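PDB 4BPS: FKBO from Streptomyces hygroscopicus, which hydrolyses chorismate to pyruvate and a dihydroxycyclohexadiene carboxylic acid, the step that serves biosynthesis of the immunosuppressant polyketides FK506 and FK520. Local coordinates for residues A[60-65]-A[102-107]; A[137-142]-A[189-194]; A[178-183]-A[242-247]. All coordinates share one frame; numbering follows the deposited sequence.

Interaction 1 of 3, residues A[60-65]-A[102-107]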
loop_
_atom_site.group_PDB
_atom_site.type_symbol
_atom_site.label_atom_id
_atom_site.label_comp_id
_atom_site.label_asym_id
_atom_site.label_seq_id
_atom_site.Cartn_x
_atom_site.Cartn_y
_atom_site.Cartn_z
ATOM N N THR A 60 -7.730 -5.116 11.200
ATOM C CA THR A 60 -9.010 -4.956 10.538
ATOM C C THR A 60 -9.060 -5.932 9.372
ATOM O O THR A 60 -8.034 -6.461 8.956
ATOM C CB THR A 60 -9.237 -3.509 10.053
ATOM O OG1 THR A 60 -10.638 -3.274 9.834
ATOM C CG2 THR A 60 -8.497 -3.192 8.759
ATOM N N ALA A 61 -10.263 -6.154 8.837
ATOM C CA ALA A 61 -10.452 -6.958 7.650
ATOM C C ALA A 61 -10.918 -6.070 6.517
ATOM O O ALA A 61 -11.786 -5.207 6.721
ATOM C CB ALA A 61 -11.469 -8.058 7.905
ATOM N N VAL A 62 -10.350 -6.286 5.330
ATOM C CA VAL A 62 -10.773 -5.549 4.142
ATOM C C VAL A 62 -11.274 -6.518 3.084
ATOM O O VAL A 62 -10.820 -7.673 2.994
ATOM C CB VAL A 62 -9.617 -4.654 3.575
ATOM C CG1 VAL A 62 -9.330 -3.502 4.532
ATOM C CG2 VAL A 62 -8.342 -5.487 3.292
ATOM N N HIS A 63 -12.243 -6.048 2.318
ATOM C CA HIS A 63 -12.952 -6.907 1.367
ATOM C C HIS A 63 -12.272 -6.812 -0.002
ATOM O O HIS A 63 -12.785 -6.204 -0.945
ATOM C CB HIS A 63 -14.426 -6.527 1.325
ATOM C CG HIS A 63 -15.294 -7.512 0.599
ATOM N ND1 HIS A 63 -16.665 -7.493 0.689
ATOM C CD2 HIS A 63 -14.979 -8.529 -0.247
ATOM C CE1 HIS A 63 -17.157 -8.466 -0.056
ATOM N NE2 HIS A 63 -16.156 -9.108 -0.637
ATOM N N THR A 64 -11.102 -7.431 -0.083
ATOM C CA THR A 64 -10.234 -7.287 -1.243
ATOM C C THR A 64 -10.236 -8.495 -2.177
ATOM O O THR A 64 -9.500 -8.498 -3.176
ATOM C CB THR A 64 -8.821 -6.980 -0.813
ATOM O OG1 THR A 64 -8.469 -7.905 0.226
ATOM C CG2 THR A 64 -8.711 -5.532 -0.314
ATOM N N THR A 65 -11.085 -9.493 -1.911
ATOM C CA THR A 65 -11.267 -10.566 -2.882
ATOM C C THR A 65 -12.655 -11.175 -2.765
ATOM O O THR A 65 -13.435 -10.774 -1.908
ATOM C CB THR A 65 -10.122 -11.595 -2.806
ATOM O OG1 THR A 65 -10.112 -12.335 -4.048
ATOM C CG2 THR A 65 -10.270 -12.492 -1.570
ATOM N N VAL A 102 -3.859 1.783 11.489
ATOM C CA VAL A 102 -4.956 1.397 10.634
ATOM C C VAL A 102 -6.185 2.211 11.018
ATOM O O VAL A 102 -6.454 2.380 12.204
ATOM C CB VAL A 102 -5.290 -0.113 10.947
ATOM C CG1 VAL A 102 -6.449 -0.608 10.107
ATOM C CG2 VAL A 102 -4.064 -1.029 10.826
ATOM N N VAL A 103 -6.929 2.697 10.026
ATOM C CA VAL A 103 -8.100 3.525 10.281
ATOM C C VAL A 103 -9.035 3.385 9.088
ATOM O O VAL A 103 -8.589 3.139 7.967
ATOM C CB VAL A 103 -7.686 5.002 10.494
ATOM C CG1 VAL A 103 -6.889 5.572 9.311
ATOM C CG2 VAL A 103 -8.880 5.885 10.822
ATOM N N ARG A 104 -10.340 3.509 9.294
ATOM C CA ARG A 104 -11.268 3.435 8.177
ATOM C C ARG A 104 -12.451 4.361 8.351
ATOM O O ARG A 104 -12.741 4.822 9.463
ATOM C CB ARG A 104 -11.690 1.973 7.941
ATOM C CG ARG A 104 -12.556 1.370 9.037
ATOM C CD ARG A 104 -12.659 -0.145 8.945
ATOM N NE ARG A 104 -13.262 -0.527 7.672
ATOM C CZ ARG A 104 -12.899 -1.573 6.934
ATOM N NH1 ARG A 104 -12.002 -2.458 7.373
ATOM N NH2 ARG A 104 -13.483 -1.763 5.760
ATOM N N THR A 105 -13.137 4.619 7.235
ATOM C CA THR A 105 -14.348 5.411 7.222
ATOM C C THR A 105 -15.414 4.633 6.467
ATOM O O THR A 105 -15.116 3.907 5.534
ATOM C CB THR A 105 -14.086 6.795 6.633
ATOM O OG1 THR A 105 -15.253 7.604 6.800
ATOM C CG2 THR A 105 -13.733 6.732 5.138
ATOM N N GLY A 106 -16.658 4.740 6.913
ATOM C CA GLY A 106 -17.710 3.857 6.434
ATOM C C GLY A 106 -18.145 4.042 4.985
ATOM O O GLY A 106 -17.978 5.107 4.379
ATOM N N GLU A 107 -18.721 2.986 4.431
ATOM C CA GLU A 107 -19.396 3.019 3.152
ATOM C C GLU A 107 -20.338 4.229 3.102
ATOM O O GLU A 107 -21.101 4.460 4.051
ATOM C CB GLU A 107 -20.169 1.705 2.971
ATOM C CG GLU A 107 -20.759 1.556 1.581
ATOM C CD GLU A 107 -19.731 1.239 0.505
ATOM O OE1 GLU A 107 -18.618 0.765 0.827
ATOM O OE2 GLU A 107 -20.063 1.450 -0.689
HETATM O O HOH W 1 -13.103 -3.242 2.961
#
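Arg104 reaches across to strand 57-62 with one terminal nitrogen, NH1, and gives both of its N-H groups to that strand. Thr60 OG1 receives one, 2.9 Å from Arg104 NH1 and close to the guanidinium plane; Ala61 O takes the other at 2.8 Å from the same NH1, which stands above the carbonyl plane. Both bonds are bent. Beside them Thr60 CG2 packs on Val102 CG1 at 3.6 Å, and Val62 CG1 borders the guanidinium obliquely. Thr60 can serve both neighbours because OG1 lies opposite its backbone N (chi1 -160°), leaving the methyl to face Val102. The other terminal nitrogen of Arg104, NH2, gives to Gly187 O and to a water that also accepts from His63 N, while Thr60 OG1 is hydrogen-bonded to Asp50 O. These contacts join the five-stranded sheet holding 57-62 to the face of the six-stranded sheet holding 98-105, the strand segments crossing at 55°. A leucine in place of Arg104 would probably leave Ala61 O, in a buried residue, without this donor and the water with one partner fewer. Packing between the two sheets thus includes a polar seam, in which one cation is shared among carbonyls, a hydroxyl and water.

Interaction 2 of 3, residues A[137-142]-A[189-194]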
loop_
_atom_site.group_PDB
_atom_site.type_symbol
_atom_site.label_atom_id
_atom_site.label_comp_id
_atom_site.label_asym_id
_atom_site.label_seq_id
_atom_site.Cartn_x
_atom_site.Cartn_y
_atom_site.Cartn_z
ATOM N N THR A 137 1.905 3.677 2.620
ATOM C CA THR A 137 0.485 3.781 2.867
ATOM C C THR A 137 -0.264 2.814 1.959
ATOM O O THR A 137 0.198 2.480 0.866
ATOM C CB THR A 137 -0.055 5.216 2.612
ATOM O OG1 THR A 137 0.115 5.559 1.234
ATOM C CG2 THR A 137 0.622 6.232 3.508
ATOM N N TRP A 138 -1.450 2.394 2.416
ATOM C CA TRP A 138 -2.355 1.607 1.579
ATOM C C TRP A 138 -3.753 2.181 1.746
ATOM O O TRP A 138 -4.155 2.542 2.854
ATOM C CB TRP A 138 -2.408 0.149 2.003
ATOM C CG TRP A 138 -1.161 -0.676 1.818
ATOM C CD1 TRP A 138 -0.928 -1.576 0.821
ATOM C CD2 TRP A 138 -0.004 -0.729 2.697
ATOM N NE1 TRP A 138 0.287 -2.197 1.025
ATOM C CE2 TRP A 138 0.879 -1.689 2.153
ATOM C CE3 TRP A 138 0.358 -0.078 3.882
ATOM C CZ2 TRP A 138 2.100 -2.023 2.758
ATOM C CZ3 TRP A 138 1.568 -0.408 4.479
ATOM C CH2 TRP A 138 2.421 -1.379 3.918
ATOM N N ASN A 139 -4.494 2.194 0.646
ATOM C CA ASN A 139 -5.880 2.661 0.615
ATOM C C ASN A 139 -6.713 1.602 -0.090
ATOM O O ASN A 139 -6.521 1.341 -1.280
ATOM C CB ASN A 139 -6.000 3.992 -0.146
ATOM C CG ASN A 139 -5.008 5.026 0.341
ATOM O OD1 ASN A 139 -5.248 5.685 1.343
ATOM N ND2 ASN A 139 -3.867 5.154 -0.360
ATOM N N TYR A 140 -7.623 0.999 0.676
ATOM C CA TYR A 140 -8.541 -0.034 0.162
ATOM C C TYR A 140 -9.895 0.659 0.038
ATOM O O TYR A 140 -10.523 0.979 1.052
ATOM C CB TYR A 140 -8.584 -1.230 1.102
ATOM C CG TYR A 140 -7.210 -1.872 1.288
ATOM C CD1 TYR A 140 -6.665 -2.662 0.280
ATOM C CD2 TYR A 140 -6.455 -1.676 2.437
ATOM C CE1 TYR A 140 -5.433 -3.254 0.413
ATOM C CE2 TYR A 140 -5.209 -2.265 2.592
ATOM C CZ TYR A 140 -4.699 -3.060 1.577
ATOM O OH TYR A 140 -3.484 -3.674 1.661
ATOM N N VAL A 141 -10.302 0.930 -1.209
ATOM C CA VAL A 141 -11.372 1.881 -1.520
ATOM C C VAL A 141 -12.563 1.119 -2.074
ATOM O O VAL A 141 -12.537 0.682 -3.222
ATOM C CB VAL A 141 -10.860 2.940 -2.530
ATOM C CG1 VAL A 141 -11.973 3.947 -2.883
ATOM C CG2 VAL A 141 -9.624 3.681 -1.993
ATOM N N SER A 142 -13.618 0.972 -1.274
ATOM C CA SER A 142 -14.812 0.290 -1.720
ATOM C C SER A 142 -15.439 0.972 -2.946
ATOM O O SER A 142 -15.726 2.168 -2.936
ATOM C CB SER A 142 -15.826 0.285 -0.613
ATOM O OG SER A 142 -17.022 -0.333 -1.039
ATOM N N ILE A 189 -13.631 3.176 3.015
ATOM C CA ILE A 189 -12.224 3.384 2.707
ATOM C C ILE A 189 -11.396 3.062 3.945
ATOM O O ILE A 189 -11.630 3.615 5.011
ATOM C CB ILE A 189 -11.943 4.797 2.209
ATOM C CG1 ILE A 189 -12.744 5.073 0.919
ATOM C CG2 ILE A 189 -10.436 4.982 1.959
ATOM C CD1 ILE A 189 -12.514 6.422 0.287
ATOM N N THR A 190 -10.414 2.170 3.770
ATOM C CA THR A 190 -9.498 1.767 4.831
ATOM C C THR A 190 -8.092 2.235 4.455
ATOM O O THR A 190 -7.643 2.005 3.331
ATOM C CB THR A 190 -9.510 0.248 5.004
ATOM O OG1 THR A 190 -10.834 -0.206 5.272
ATOM C CG2 THR A 190 -8.602 -0.223 6.136
ATOM N N CYS A 191 -7.422 2.851 5.424
ATOM C CA CYS A 191 -6.047 3.312 5.275
ATOM C C CYS A 191 -5.141 2.601 6.281
ATOM O O CYS A 191 -5.448 2.526 7.482
ATOM C CB CYS A 191 -5.975 4.821 5.497
ATOM S SG CYS A 191 -4.296 5.533 5.450
ATOM N N VAL A 192 -4.042 2.049 5.762
ATOM C CA VAL A 192 -3.023 1.406 6.573
ATOM C C VAL A 192 -1.739 2.182 6.355
ATOM O O VAL A 192 -1.466 2.588 5.228
ATOM C CB VAL A 192 -2.838 -0.073 6.126
ATOM C CG1 VAL A 192 -1.803 -0.798 6.969
ATOM C CG2 VAL A 192 -4.163 -0.812 6.111
ATOM N N PHE A 193 -0.919 2.357 7.391
ATOM C CA PHE A 193 0.332 3.073 7.185
ATOM C C PHE A 193 1.433 2.610 8.127
ATOM O O PHE A 193 1.170 2.106 9.244
ATOM C CB PHE A 193 0.149 4.601 7.313
ATOM C CG PHE A 193 -0.273 5.043 8.686
ATOM C CD1 PHE A 193 -1.619 5.046 9.044
ATOM C CD2 PHE A 193 0.674 5.448 9.622
ATOM C CE1 PHE A 193 -2.012 5.438 10.311
ATOM C CE2 PHE A 193 0.286 5.844 10.888
ATOM C CZ PHE A 193 -1.064 5.830 11.228
ATOM N N LEU A 194 2.659 2.768 7.641
ATOM C CA LEU A 194 3.870 2.627 8.433
ATOM C C LEU A 194 4.567 3.983 8.487
ATOM O O LEU A 194 4.564 4.724 7.499
ATOM C CB LEU A 194 4.822 1.635 7.763
ATOM C CG LEU A 194 4.419 0.167 7.857
ATOM C CD1 LEU A 194 5.178 -0.648 6.811
ATOM C CD2 LEU A 194 4.698 -0.380 9.258
HETATM O O HOH W 2 -12.178 -0.570 2.765
#
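Trp138 and Val192 pair through two backbone hydrogen bonds, Trp138 N to Val192 O at 2.8 Å and Val192 N to Trp138 O at 3.0 Å, and Tyr140 and Thr190 repeat the pattern two residues along. In the non-hydrogen-bonded pairs between and beyond them, CA-H groups complete the ladder: Cys191 CA lies 3.2 Å from Trp138 O, and Asn139 CA similarly meets Thr190 O. A water bridges Tyr140 O and Thr190 OG1.

Both strands belong to the central sheet of a YjgF-like fold, where strand 189-196 runs antiparallel along one side of strand 133-142 and strand 178-184 runs parallel along the other, reached by a crossover through helix 154-169. Helices 112-129 and 154-169 cover the face bearing Asn139, Cys191 and Ile189.

Apolar contacts are densest on the other face. Val192 spreads its two methyls between the aromatics: CG1, opposite the backbone N (chi1 -179°), is 3.8 Å from Trp138 CE3, and CG2 meets the Tyr140 ring edge-on, 3.9 Å from CE2. Leu194 CD1 touches the indole at its far edge, 4.1 Å from Trp138 CH2. On the helix-covered face Val141 and Ile189 lie side by side.

Polar ends turn to outside partners. Trp138 NE1 bonds Glu340, and Tyr140 OH bonds Lys297. Asn139, which lines the ligand pocket, is held by Tyr119 OH at OD1 and donates an ND2 N-H to Thr180 O.

Interaction 3 of 3, residues A[178-183]-A[242-247]. With 3EB (3-(2-carboxyethyl)benzoic acid), chain B.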
loop_
_atom_site.group_PDB
_atom_site.type_symbol
_atom_site.label_atom_id
_atom_site.label_comp_id
_atom_site.label_asym_id
_atom_site.label_seq_id
_atom_site.Cartn_x
_atom_site.Cartn_y
_atom_site.Cartn_z
ATOM N N ALA A 178 5.681 5.269 -0.764
ATOM C CA ALA A 178 5.049 4.231 -1.541
ATOM C C ALA A 178 3.588 4.070 -1.099
ATOM O O ALA A 178 3.264 4.208 0.098
ATOM C CB ALA A 178 5.804 2.922 -1.339
ATOM N N ALA A 179 2.734 3.754 -2.069
ATOM C CA ALA A 179 1.301 3.661 -1.815
ATOM C C ALA A 179 0.632 2.593 -2.655
ATOM O O ALA A 179 1.189 2.097 -3.651
ATOM C CB ALA A 179 0.621 5.028 -2.089
ATOM N N THR A 180 -0.578 2.261 -2.230
ATOM C CA THR A 180 -1.542 1.478 -2.995
ATOM C C THR A 180 -2.880 2.187 -2.931
ATOM O O THR A 180 -3.260 2.668 -1.859
ATOM C CB THR A 180 -1.678 0.090 -2.390
ATOM O OG1 THR A 180 -0.422 -0.571 -2.550
ATOM C CG2 THR A 180 -2.792 -0.736 -3.026
ATOM N N GLY A 181 -3.579 2.253 -4.071
ATOM C CA GLY A 181 -4.939 2.776 -4.160
ATOM C C GLY A 181 -5.745 1.758 -4.942
ATOM O O GLY A 181 -5.683 1.730 -6.174
ATOM N N ILE A 182 -6.468 0.890 -4.242
ATOM C CA ILE A 182 -7.006 -0.309 -4.870
ATOM C C ILE A 182 -8.443 -0.501 -4.414
ATOM O O ILE A 182 -8.830 0.020 -3.363
ATOM C CB ILE A 182 -6.096 -1.528 -4.497
ATOM C CG1 ILE A 182 -6.242 -2.655 -5.502
ATOM C CG2 ILE A 182 -6.351 -2.004 -3.047
ATOM C CD1 ILE A 182 -5.566 -2.341 -6.815
ATOM N N GLY A 183 -9.240 -1.239 -5.189
ATOM C CA GLY A 183 -10.643 -1.425 -4.853
ATOM C C GLY A 183 -10.877 -2.395 -3.717
ATOM O O GLY A 183 -10.050 -3.246 -3.377
ATOM N N ILE A 242 7.785 -1.304 -2.423
ATOM C CA ILE A 242 7.413 -0.943 -3.782
ATOM C C ILE A 242 5.905 -0.690 -3.808
ATOM O O ILE A 242 5.122 -1.505 -3.307
ATOM C CB ILE A 242 7.797 -2.042 -4.776
ATOM C CG1 ILE A 242 9.275 -2.451 -4.622
ATOM C CG2 ILE A 242 7.506 -1.562 -6.204
ATOM C CD1 ILE A 242 9.560 -3.841 -5.115
ATOM N N SER A 243 5.504 0.431 -4.390
ATOM C CA SER A 243 4.082 0.759 -4.539
ATOM C C SER A 243 3.357 -0.286 -5.358
ATOM O O SER A 243 3.981 -1.035 -6.121
ATOM C CB SER A 243 3.951 2.100 -5.241
ATOM O OG SER A 243 4.426 3.105 -4.373
ATOM N N ALA A 244 2.025 -0.299 -5.247
ATOM C CA ALA A 244 1.231 -0.978 -6.265
ATOM C C ALA A 244 1.629 -0.383 -7.613
ATOM O O ALA A 244 1.652 0.846 -7.775
ATOM C CB ALA A 244 -0.235 -0.775 -5.999
ATOM N N THR A 245 1.960 -1.261 -8.557
ATOM C CA THR A 245 2.564 -0.883 -9.833
ATOM C C THR A 245 1.708 -1.419 -10.982
ATOM O O THR A 245 1.374 -2.608 -10.988
ATOM C CB THR A 245 3.989 -1.456 -9.893
ATOM O OG1 THR A 245 4.759 -0.973 -8.779
ATOM C CG2 THR A 245 4.692 -1.016 -11.190
ATOM N N ALA A 246 1.369 -0.529 -11.906
ATOM C CA ALA A 246 0.451 -0.820 -12.997
ATOM C C ALA A 246 1.150 -0.812 -14.350
ATOM O O ALA A 246 2.318 -0.397 -14.481
ATOM C CB ALA A 246 -0.661 0.227 -13.018
ATOM N N GLY A 247 0.402 -1.243 -15.367
ATOM C CA GLY A 247 0.841 -1.181 -16.759
ATOM C C GLY A 247 0.616 0.205 -17.354
ATOM O O GLY A 247 -0.331 0.422 -18.142
HETATM C C 3EB B . -0.911 4.603 -11.045
HETATM O O 3EB B . -1.383 5.745 -11.024
HETATM C CA 3EB B . -1.761 3.385 -10.813
HETATM O OAB 3EB B . -3.837 6.477 -5.484
HETATM O OAD 3EB B . -2.594 5.636 -3.850
HETATM C CAE 3EB B . -0.966 3.117 -7.885
HETATM C CAF 3EB B . -0.464 3.269 -6.598
HETATM C CAG 3EB B . -2.139 3.767 -8.270
HETATM C CAH 3EB B . -1.129 4.060 -5.676
HETATM C CAL 3EB B . -2.977 5.668 -5.080
HETATM C CAM 3EB B . -2.784 4.576 -7.334
HETATM C CAN 3EB B . -2.282 4.746 -6.044
HETATM O OXT 3EB B . 0.327 4.373 -11.326
HETATM C C2 3EB B . -2.753 3.580 -9.648
#
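The benzoate ring of the bound 3-(2-carboxyethyl)benzoic acid meets the two strands with one face and one edge. This is the active site of the YjgF-like architecture, where strand 178-184, at the margin of the six-stranded sheet, meets strand 239-249 of the C-terminal sheet. The Thr180-Gly181 peptide lies nearly parallel, within about 10°, over the carboxylate-bearing rim of that face and over the carboxylate itself; Gly181 N stands almost directly above the ring carbon CAN at 3.4 Å, and Thr180 C lies 3.6 Å from carboxylate oxygen OAD. At the edge, near the ring plane, two carbonyls converge on one ring carbon, CAF: Ala244 O at 3.4 Å and Ala179 O at 3.6 Å. On its opposite face the ring meets neither strand. Gly181 leaves room for the carboxylate, since a CB there would collide with its carbon, CAL.

The strands diverge at 45°, and the pairing is brief: Ala244 N gives a hydrogen bond to Ala179 O, so this carbonyl touches both the other strand and the ligand ring. Ala244 CB packs against the side chain of Thr180, whose OG1 bonds to Glu340 and Arg136, and also touches Glu338, the catalytic proton acceptor. Tyr155, Tyr215, Arg162 and Arg228 add hydrogen bonds to the ligand.

Ser243 adds a side-chain link. With OG turned opposite its own carbonyl carbon (chi1 -68°), the hydroxyl accepts the Ala179 N-H at 2.9 Å from N to OG, while OG is also hydrogen-bonded to Ala227 O.

How the interactions relate
From the N terminus, interaction 1 comes first: segment 102-107 returns to segment 60-65 after three intervening strands, 72-77, 83-87 and 90-94, closing a loop entirely before the others begin. Interactions 2 and 3 cross, their segments alternating as 137-142, 178-183, 189-194 and 242-247. Strand 133-142, of interaction 2, lies between 189-196 and strand 178-184 of interaction 3, and Val141 N bonds Ile182 O between strands 133-142 and 178-184. Interaction 1 joins the same sheet through strand 98-105, where Val103 O meets Cys191 N. The series therefore runs from the five-stranded N-terminal sheet, across the six-stranded one, to the C-terminal sheet and the ligand pocket.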